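Local coordinates for protein galactitol-1-phosphate 5-dehydrogenase (Escherichia coli, PDB 4UEJ) that oxidises galactitol 1-phosphate to D-tagatose 6-phosphate with NAD(+), as a zinc-dependent, homodimeric member of the alcohol dehydrogenase family, at residues V188-I193 / M207-S212; A176-V181 / K202-M207; Q25-V30 / Y120-R125. All coordinates share one frame; numbering follows the deposited sequence.

Contact 1. Residues V188-I193 / M207-S212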
loop_
_atom_site.group_PDB
_atom_site.type_symbol
_atom_site.label_atom_id
_atom_site.label_comp_id
_atom_site.label_asym_id
_atom_site.label_seq_id
_atom_site.Cartn_x
_atom_site.Cartn_y
_atom_site.Cartn_z
ATOM N N VAL A 188 18.498 10.249 5.971
ATOM C CA VAL A 188 18.273 9.721 4.635
ATOM C C VAL A 188 19.262 8.600 4.379
ATOM O O VAL A 188 20.466 8.762 4.597
ATOM C CB VAL A 188 18.424 10.810 3.553
ATOM C CG1 VAL A 188 18.125 10.233 2.187
ATOM C CG2 VAL A 188 17.535 11.988 3.869
ATOM N N THR A 189 18.738 7.458 3.947
ATOM C CA THR A 189 19.534 6.286 3.616
ATOM C C THR A 189 19.378 6.023 2.127
ATOM O O THR A 189 18.269 6.119 1.615
ATOM C CB THR A 189 19.068 5.054 4.418
ATOM O OG1 THR A 189 19.374 5.253 5.805
ATOM C CG2 THR A 189 19.744 3.786 3.917
ATOM N N ALA A 190 20.460 5.696 1.431
ATOM C CA ALA A 190 20.334 5.397 0.007
ATOM C C ALA A 190 20.728 3.953 -0.280
ATOM O O ALA A 190 21.701 3.465 0.258
ATOM C CB ALA A 190 21.190 6.360 -0.823
ATOM N N ILE A 191 19.962 3.281 -1.135
ATOM C CA ILE A 191 20.211 1.887 -1.463
ATOM C C ILE A 191 20.286 1.691 -2.970
ATOM O O ILE A 191 19.428 2.173 -3.691
ATOM C CB ILE A 191 19.107 0.973 -0.878
ATOM C CG1 ILE A 191 18.957 1.211 0.630
ATOM C CG2 ILE A 191 19.406 -0.481 -1.200
ATOM C CD1 ILE A 191 17.894 0.316 1.311
ATOM N N ASP A 192 21.316 0.992 -3.449
ATOM C CA ASP A 192 21.472 0.770 -4.887
ATOM C C ASP A 192 22.315 -0.467 -5.177
ATOM O O ASP A 192 23.104 -0.890 -4.332
ATOM C CB ASP A 192 22.106 1.992 -5.559
ATOM C CG ASP A 192 21.886 2.007 -7.063
ATOM O OD1 ASP A 192 20.723 2.125 -7.494
ATOM O OD2 ASP A 192 22.872 1.901 -7.820
ATOM N N ILE A 193 22.137 -1.041 -6.366
ATOM C CA ILE A 193 22.875 -2.244 -6.767
ATOM C C ILE A 193 24.350 -1.967 -7.051
ATOM O O ILE A 193 25.177 -2.875 -6.970
ATOM C CB ILE A 193 22.261 -2.913 -8.025
ATOM C CG1 ILE A 193 22.587 -2.110 -9.288
ATOM C CG2 ILE A 193 20.756 -3.103 -7.864
ATOM C CD1 ILE A 193 22.367 -2.874 -10.573
ATOM N N MET A 207 23.079 9.783 5.041
ATOM C CA MET A 207 23.991 9.549 6.155
ATOM C C MET A 207 24.558 8.137 6.103
ATOM O O MET A 207 25.576 7.844 6.735
ATOM C CB MET A 207 23.297 9.825 7.486
ATOM C CG MET A 207 21.888 9.277 7.617
ATOM S SD MET A 207 21.847 7.585 8.242
ATOM C CE MET A 207 22.685 7.775 9.807
ATOM N N GLN A 208 23.914 7.271 5.327
ATOM C CA GLN A 208 24.462 5.951 5.045
ATOM C C GLN A 208 23.903 5.380 3.749
ATOM O O GLN A 208 22.849 5.813 3.275
ATOM C CB GLN A 208 24.166 5.000 6.191
ATOM C CG GLN A 208 22.693 4.693 6.318
ATOM C CD GLN A 208 22.373 3.966 7.599
ATOM O OE1 GLN A 208 23.274 3.463 8.286
ATOM N NE2 GLN A 208 21.092 3.912 7.942
ATOM N N THR A 209 24.634 4.418 3.190
ATOM C CA THR A 209 24.272 3.759 1.943
ATOM C C THR A 209 24.444 2.245 2.056
ATOM O O THR A 209 25.385 1.759 2.686
ATOM C CB THR A 209 25.123 4.255 0.757
ATOM O OG1 THR A 209 26.516 4.026 1.021
ATOM C CG2 THR A 209 24.902 5.744 0.515
ATOM N N PHE A 210 23.523 1.505 1.451
ATOM C CA PHE A 210 23.625 0.057 1.360
ATOM C C PHE A 210 23.745 -0.369 -0.100
ATOM O O PHE A 210 22.914 -0.000 -0.937
ATOM C CB PHE A 210 22.396 -0.625 1.981
ATOM C CG PHE A 210 22.095 -0.196 3.394
ATOM C CD1 PHE A 210 23.115 0.132 4.278
ATOM C CD2 PHE A 210 20.785 -0.156 3.849
ATOM C CE1 PHE A 210 22.828 0.515 5.582
ATOM C CE2 PHE A 210 20.489 0.223 5.151
ATOM C CZ PHE A 210 21.516 0.556 6.019
ATOM N N ASN A 211 24.775 -1.145 -0.396
ATOM C CA ASN A 211 24.927 -1.783 -1.694
ATOM C C ASN A 211 24.158 -3.093 -1.698
ATOM O O ASN A 211 24.562 -4.044 -1.037
ATOM C CB ASN A 211 26.405 -2.034 -1.991
ATOM C CG ASN A 211 26.650 -2.508 -3.409
ATOM O OD1 ASN A 211 25.931 -3.359 -3.932
ATOM N ND2 ASN A 211 27.681 -1.959 -4.042
ATOM N N SER A 212 23.058 -3.158 -2.439
ATOM C CA SER A 212 22.168 -4.310 -2.314
ATOM C C SER A 212 22.723 -5.553 -3.010
ATOM O O SER A 212 22.163 -6.644 -2.892
ATOM C CB SER A 212 20.783 -3.972 -2.858
ATOM O OG SER A 212 20.829 -3.701 -4.243
#
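Thr189 meets both Gln208 and Phe210, using a different branch for each. Its OG1 accepts a hydrogen bond from NE2 of Gln208 at 3.1 Å. The bond is nearly straight, 165° at the hydrogen, and OG1 lies in the plane of the Gln208 amide. Its CG2 methyl sits over one face of the Phe210 ring, 4.2 Å from the centroid, a CH-pi contact. The torsion explains the split: at chi1 -68°, OG1 stands beside the backbone N of Thr189 and CG2 beside its carbonyl carbon. Ile191 reaches the same ring at its edge, with CD1 3.9 Å from CD2 of Phe210. On the opposite face of the sheet, the CB of Ala190 lies 4.0 Å from CG2 of Thr209.

The backbones hold these side chains in parallel register. Ala190 N donates to Gln208 O, and Phe210 N donates to Ala190 O at 2.9 Å. Asp192 N then donates to Phe210 O. Met207 N to Val188 O at 2.8 Å and Ser212 N to Asp192 O extend the ladder at its two ends. Near the latter end, the hydroxyl of Ser213 lies within hydrogen-bonding reach of two acceptors, Ile193 O and Asn211 OD1, with one hydrogen for both. Asp192 turns its carboxylate to the backbone N atoms of Ala169 and Ser194. NAD-dependent Rossmann domains commonly carry an acidic residue here that binds the adenosine ribose.

Helix 196-203 connects strands 187-192 and 208-211 as a beta-alpha-beta crossover and packs on their Ala190 and Thr209 face. Helix 171-182 also covers Ala190. Helix 217-223 packs on Phe210 from the other face. Strand 208-211 ends the parallel sheet within this chain, and strand 163-167 pairs with the far side of strand 187-192.

Contact 2. Residues A176-V181 / K202-M207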
loop_
_atom_site.group_PDB
_atom_site.type_symbol
_atom_site.label_atom_id
_atom_site.label_comp_id
_atom_site.label_asym_id
_atom_site.label_seq_id
_atom_site.Cartn_x
_atom_site.Cartn_y
_atom_site.Cartn_z
ATOM N N ALA A 176 15.642 12.949 -5.108
ATOM C CA ALA A 176 14.824 12.687 -3.932
ATOM C C ALA A 176 15.639 12.752 -2.639
ATOM O O ALA A 176 15.159 13.243 -1.617
ATOM C CB ALA A 176 14.135 11.332 -4.060
ATOM N N ILE A 177 16.869 12.262 -2.672
ATOM C CA ILE A 177 17.747 12.396 -1.515
ATOM C C ILE A 177 17.946 13.848 -1.145
ATOM O O ILE A 177 17.786 14.224 0.021
ATOM C CB ILE A 177 19.109 11.755 -1.776
ATOM C CG1 ILE A 177 18.939 10.240 -1.911
ATOM C CG2 ILE A 177 20.091 12.128 -0.667
ATOM C CD1 ILE A 177 20.178 9.535 -2.418
ATOM N N GLN A 178 18.288 14.661 -2.142
ATOM C CA GLN A 178 18.514 16.080 -1.929
ATOM C C GLN A 178 17.271 16.779 -1.391
ATOM O O GLN A 178 17.367 17.615 -0.487
ATOM C CB GLN A 178 18.974 16.745 -3.229
ATOM C CG GLN A 178 20.252 16.177 -3.788
ATOM C CD GLN A 178 20.692 16.913 -5.033
ATOM O OE1 GLN A 178 20.374 18.083 -5.203
ATOM N NE2 GLN A 178 21.417 16.233 -5.912
ATOM N N CYS A 179 16.104 16.427 -1.935
ATOM C CA CYS A 179 14.865 17.051 -1.481
ATOM C C CYS A 179 14.529 16.635 -0.044
ATOM O O CYS A 179 14.157 17.478 0.764
ATOM C CB CYS A 179 13.709 16.711 -2.411
ATOM S SG CYS A 179 13.853 17.558 -4.011
ATOM N N ALA A 180 14.707 15.356 0.269
ATOM C CA ALA A 180 14.461 14.873 1.630
ATOM C C ALA A 180 15.295 15.630 2.654
ATOM O O ALA A 180 14.806 15.993 3.718
ATOM C CB ALA A 180 14.737 13.372 1.726
ATOM N N VAL A 181 16.563 15.860 2.341
ATOM C CA VAL A 181 17.425 16.607 3.242
ATOM C C VAL A 181 16.916 18.036 3.410
ATOM O O VAL A 181 16.836 18.552 4.522
ATOM C CB VAL A 181 18.879 16.613 2.733
ATOM C CG1 VAL A 181 19.733 17.515 3.591
ATOM C CG2 VAL A 181 19.413 15.188 2.745
ATOM N N LYS A 202 25.934 10.078 -0.569
ATOM C CA LYS A 202 26.414 10.634 0.694
ATOM C C LYS A 202 26.742 12.128 0.567
ATOM O O LYS A 202 26.486 12.893 1.495
ATOM C CB LYS A 202 27.652 9.881 1.204
ATOM C CG LYS A 202 27.429 8.402 1.509
ATOM C CD LYS A 202 28.758 7.669 1.527
ATOM C CE LYS A 202 28.572 6.184 1.738
ATOM N NZ LYS A 202 28.468 5.862 3.179
ATOM N N SER A 203 27.295 12.528 -0.578
ATOM C CA SER A 203 27.618 13.935 -0.815
ATOM C C SER A 203 26.362 14.799 -0.875
ATOM O O SER A 203 26.417 16.004 -0.639
ATOM C CB SER A 203 28.430 14.100 -2.103
ATOM O OG SER A 203 27.598 14.116 -3.247
ATOM N N PHE A 204 25.237 14.169 -1.196
ATOM C CA PHE A 204 23.947 14.836 -1.267
ATOM C C PHE A 204 23.239 14.831 0.073
ATOM O O PHE A 204 22.127 15.355 0.194
ATOM C CB PHE A 204 23.060 14.162 -2.311
ATOM C CG PHE A 204 23.508 14.402 -3.713
ATOM C CD1 PHE A 204 24.238 15.539 -4.027
ATOM C CD2 PHE A 204 23.191 13.512 -4.719
ATOM C CE1 PHE A 204 24.659 15.776 -5.329
ATOM C CE2 PHE A 204 23.592 13.741 -6.009
ATOM C CZ PHE A 204 24.334 14.880 -6.322
ATOM N N GLY A 205 23.864 14.215 1.068
ATOM C CA GLY A 205 23.287 14.207 2.395
ATOM C C GLY A 205 22.789 12.881 2.940
ATOM O O GLY A 205 22.298 12.847 4.069
ATOM N N ALA A 206 22.906 11.789 2.186
ATOM C CA ALA A 206 22.551 10.490 2.770
ATOM C C ALA A 206 23.560 10.186 3.872
ATOM O O ALA A 206 24.757 10.354 3.682
ATOM C CB ALA A 206 22.530 9.381 1.714
ATOM N N MET A 207 23.079 9.783 5.041
ATOM C CA MET A 207 23.991 9.549 6.155
ATOM C C MET A 207 24.558 8.137 6.103
ATOM O O MET A 207 25.576 7.844 6.735
ATOM C CB MET A 207 23.297 9.825 7.486
ATOM C CG MET A 207 21.888 9.277 7.617
ATOM S SD MET A 207 21.847 7.585 8.242
ATOM C CE MET A 207 22.685 7.775 9.807
#
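A Schellman motif ends helix 196-203, and its residues Phe204 and Gly205 pack on Gln178 and Val181 of helix 171-182, within the Rossmann-type domain. Gln178 provides the closest approach. Its NE2 lies 3.1 Å above the plane of the Phe204 ring, over the centre, and comes within 3.2 Å of CZ. The amide is not laid flat on the ring: the two planes are 50° apart. The stem of the same side chain adds a CH-pi contact, with Gln178 CG 4.2 Å from the ring centroid. An extended chain beyond CG, chi2 -177°, carries NE2 from above the CB end of the ring to above its centre. The other amide atom, OE1, accepts a hydrogen bond from the backbone N of Ser312.

One turn along, Val181 CG2 touches the carbonyl oxygen of Phe204 at 3.7 Å. Ile177 CG2 is 4.0 Å from CB of Phe204 and also reaches the CB of Ala206. Gly205 has phi 112°, and a side chain there would run into Val181 CG2 as well as into the carbonyl oxygen before it.

The joint is therefore mostly apolar, with one amide tilted over an aromatic face. The NH2 end of Gln178, whose hydrogens are partly positive, probably gains a weak electrostatic attraction from the ring face, while Ser312 helps hold that amide in its rotation.

Contact 3. Residues Q25-V30 / Y120-R125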
loop_
_atom_site.group_PDB
_atom_site.type_symbol
_atom_site.label_atom_id
_atom_site.label_comp_id
_atom_site.label_asym_id
_atom_site.label_seq_id
_atom_site.Cartn_x
_atom_site.Cartn_y
_atom_site.Cartn_z
ATOM N N GLN A 25 -5.150 29.789 -29.913
ATOM C CA GLN A 25 -4.897 31.016 -29.170
ATOM C C GLN A 25 -4.220 30.753 -27.830
ATOM O O GLN A 25 -3.578 31.642 -27.279
ATOM C CB GLN A 25 -6.200 31.788 -28.951
ATOM C CG GLN A 25 -7.184 31.105 -28.023
ATOM C CD GLN A 25 -8.422 31.951 -27.786
ATOM O OE1 GLN A 25 -8.475 33.109 -28.192
ATOM N NE2 GLN A 25 -9.418 31.377 -27.123
ATOM N N ASP A 26 -4.361 29.531 -27.319
ATOM C CA ASP A 26 -3.828 29.199 -26.005
ATOM C C ASP A 26 -2.529 28.396 -26.076
ATOM O O ASP A 26 -2.124 27.768 -25.093
ATOM C CB ASP A 26 -4.886 28.445 -25.177
ATOM C CG ASP A 26 -5.229 27.067 -25.746
ATOM O OD1 ASP A 26 -4.970 26.803 -26.939
ATOM O OD2 ASP A 26 -5.779 26.240 -24.986
ATOM N N GLU A 27 -1.868 28.431 -27.226
ATOM C CA GLU A 27 -0.587 27.745 -27.366
ATOM C C GLU A 27 0.602 28.696 -27.292
ATOM O O GLU A 27 0.462 29.902 -27.478
ATOM C CB GLU A 27 -0.535 26.971 -28.684
ATOM C CG GLU A 27 -1.442 25.777 -28.708
ATOM C CD GLU A 27 -1.418 25.052 -30.038
ATOM O OE1 GLU A 27 -1.088 25.680 -31.068
ATOM O OE2 GLU A 27 -1.716 23.843 -30.048
ATOM N N VAL A 28 1.774 28.135 -27.005
ATOM C CA VAL A 28 3.031 28.871 -27.092
ATOM C C VAL A 28 4.046 28.039 -27.859
ATOM O O VAL A 28 3.901 26.820 -27.967
ATOM C CB VAL A 28 3.618 29.198 -25.702
ATOM C CG1 VAL A 28 2.635 30.007 -24.875
ATOM C CG2 VAL A 28 3.985 27.913 -24.977
ATOM N N ARG A 29 5.078 28.685 -28.386
ATOM C CA ARG A 29 6.185 27.939 -28.964
ATOM C C ARG A 29 7.419 28.145 -28.111
ATOM O O ARG A 29 7.735 29.265 -27.717
ATOM C CB ARG A 29 6.476 28.357 -30.413
ATOM C CG ARG A 29 7.585 27.528 -31.045
ATOM C CD ARG A 29 7.621 27.629 -32.569
ATOM N NE ARG A 29 7.794 29.000 -33.031
ATOM C CZ ARG A 29 6.939 29.630 -33.826
ATOM N NH1 ARG A 29 5.848 29.008 -34.251
ATOM N NH2 ARG A 29 7.178 30.882 -34.200
ATOM N N VAL A 30 8.106 27.052 -27.829
ATOM C CA VAL A 30 9.308 27.112 -27.014
ATOM C C VAL A 30 10.553 26.777 -27.824
ATOM O O VAL A 30 10.610 25.759 -28.501
ATOM C CB VAL A 30 9.220 26.143 -25.819
ATOM C CG1 VAL A 30 10.457 26.266 -24.954
ATOM C CG2 VAL A 30 7.960 26.417 -25.006
ATOM N N TYR A 120 12.535 23.275 -31.490
ATOM C CA TYR A 120 11.329 24.001 -31.122
ATOM C C TYR A 120 10.176 23.051 -30.871
ATOM O O TYR A 120 10.118 21.962 -31.440
ATOM C CB TYR A 120 10.913 24.988 -32.216
ATOM C CG TYR A 120 11.921 26.068 -32.517
ATOM C CD1 TYR A 120 12.962 25.837 -33.404
ATOM C CD2 TYR A 120 11.812 27.332 -31.946
ATOM C CE1 TYR A 120 13.883 26.826 -33.702
ATOM C CE2 TYR A 120 12.738 28.335 -32.245
ATOM C CZ TYR A 120 13.768 28.072 -33.123
ATOM O OH TYR A 120 14.694 29.051 -33.431
ATOM N N ILE A 121 9.254 23.473 -30.020
ATOM C CA ILE A 121 8.030 22.713 -29.831
ATOM C C ILE A 121 6.853 23.660 -29.590
ATOM O O ILE A 121 7.021 24.737 -29.024
ATOM C CB ILE A 121 8.182 21.709 -28.664
ATOM C CG1 ILE A 121 7.004 20.730 -28.636
ATOM C CG2 ILE A 121 8.375 22.449 -27.323
ATOM C CD1 ILE A 121 7.131 19.634 -27.579
ATOM N N VAL A 122 5.670 23.277 -30.057
ATOM C CA VAL A 122 4.467 24.022 -29.739
ATOM C C VAL A 122 3.653 23.231 -28.713
ATOM O O VAL A 122 3.431 22.039 -28.884
ATOM C CB VAL A 122 3.626 24.297 -30.999
ATOM C CG1 VAL A 122 2.254 24.822 -30.624
ATOM C CG2 VAL A 122 4.355 25.289 -31.906
ATOM N N VAL A 123 3.253 23.895 -27.633
ATOM C CA VAL A 123 2.482 23.263 -26.558
ATOM C C VAL A 123 1.427 24.229 -26.024
ATOM O O VAL A 123 1.437 25.410 -26.362
ATOM C CB VAL A 123 3.378 22.812 -25.375
ATOM C CG1 VAL A 123 4.474 21.859 -25.842
ATOM C CG2 VAL A 123 3.987 24.015 -24.672
ATOM N N LYS A 124 0.524 23.734 -25.178
ATOM C CA LYS A 124 -0.449 24.610 -24.533
ATOM C C LYS A 124 0.225 25.481 -23.482
ATOM O O LYS A 124 1.232 25.089 -22.895
ATOM C CB LYS A 124 -1.574 23.803 -23.878
ATOM C CG LYS A 124 -2.248 22.810 -24.795
ATOM C CD LYS A 124 -2.741 23.448 -26.069
ATOM C CE LYS A 124 -3.400 22.391 -26.942
ATOM N NZ LYS A 124 -3.849 22.915 -28.257
ATOM N N ARG A 125 -0.333 26.666 -23.254
ATOM C CA ARG A 125 0.090 27.514 -22.136
ATOM C C ARG A 125 0.185 26.716 -20.837
ATOM O O ARG A 125 1.118 26.886 -20.046
ATOM C CB ARG A 125 -0.881 28.690 -21.957
ATOM C CG ARG A 125 -0.701 29.474 -20.653
ATOM C CD ARG A 125 0.671 30.113 -20.577
ATOM N NE ARG A 125 0.893 30.799 -19.306
ATOM C CZ ARG A 125 1.458 30.243 -18.236
ATOM N NH1 ARG A 125 1.860 28.977 -18.267
ATOM N NH2 ARG A 125 1.622 30.954 -17.129
#
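Residues 27-30 and 120-124 run antiparallel, with Val28 opposite Val123 and Val30 opposite Ile121 as hydrogen-bonded pairs. Val28 N meets Val123 O at 2.8 Å, and Val30 N meets Ile121 O at the same distance. The carbonyls of Val28 and Val30 accept the return bonds. Arg125 N donates to Asp26 O just past the strand end.

Glu27 and Lys124 form a salt bridge, OE2 to NZ at 2.9 Å. The ammonium comes to the anti side of OE2, 31° out of the carboxylate plane. Lys124 bends at chi2, -53°, which turns its chain obliquely across Glu27 and brings NZ to OE2. The second carboxylate oxygen, OE1, touches CG1 of Val122 at 3.5 Å and accepts a hydrogen bond from the backbone N of Lys23. With a leucine in place of Glu27, the ammonium of Lys124 would probably lose its salt-bridge partner, Asp26 being too far to replace it as it stands, and the Lys23 N-H its acceptor.

Val28 CG2 meets Val123 CG2 at 3.9 Å, and Val30 CB lies near Ile121 CG2. On the other face, CB and CG of Arg29 rest on CG2 of Val122, while its guanidinium leads on to a salt bridge with Asp66.

Strand 60-68 pairs with the other side of strand 27-36 in the GroES-like domain, and Val128 of strand 128-130 covers Val28, Val30 and Val123.

Contacts 1 and 2 are neighbours in the Rossmann-type domain, their centres 11 Å apart. They share Met207, in the short connection between helix 196-203 and strand 208-211. They also touch directly: Ile177 CD1 lies 3.7 Å from Ala190 CB. Both lie away from the annotated sites. Contact 3 belongs to the GroES-like domain, on the opposite side of the chain's centre. Its centre is 41 Å from that of contact 1 and 35 Å from that of contact 2. In contact 3 the side chain of Ile121 is about 9 Å from that of His59, a zinc ligand, and about 14 Å from a bound glycerol.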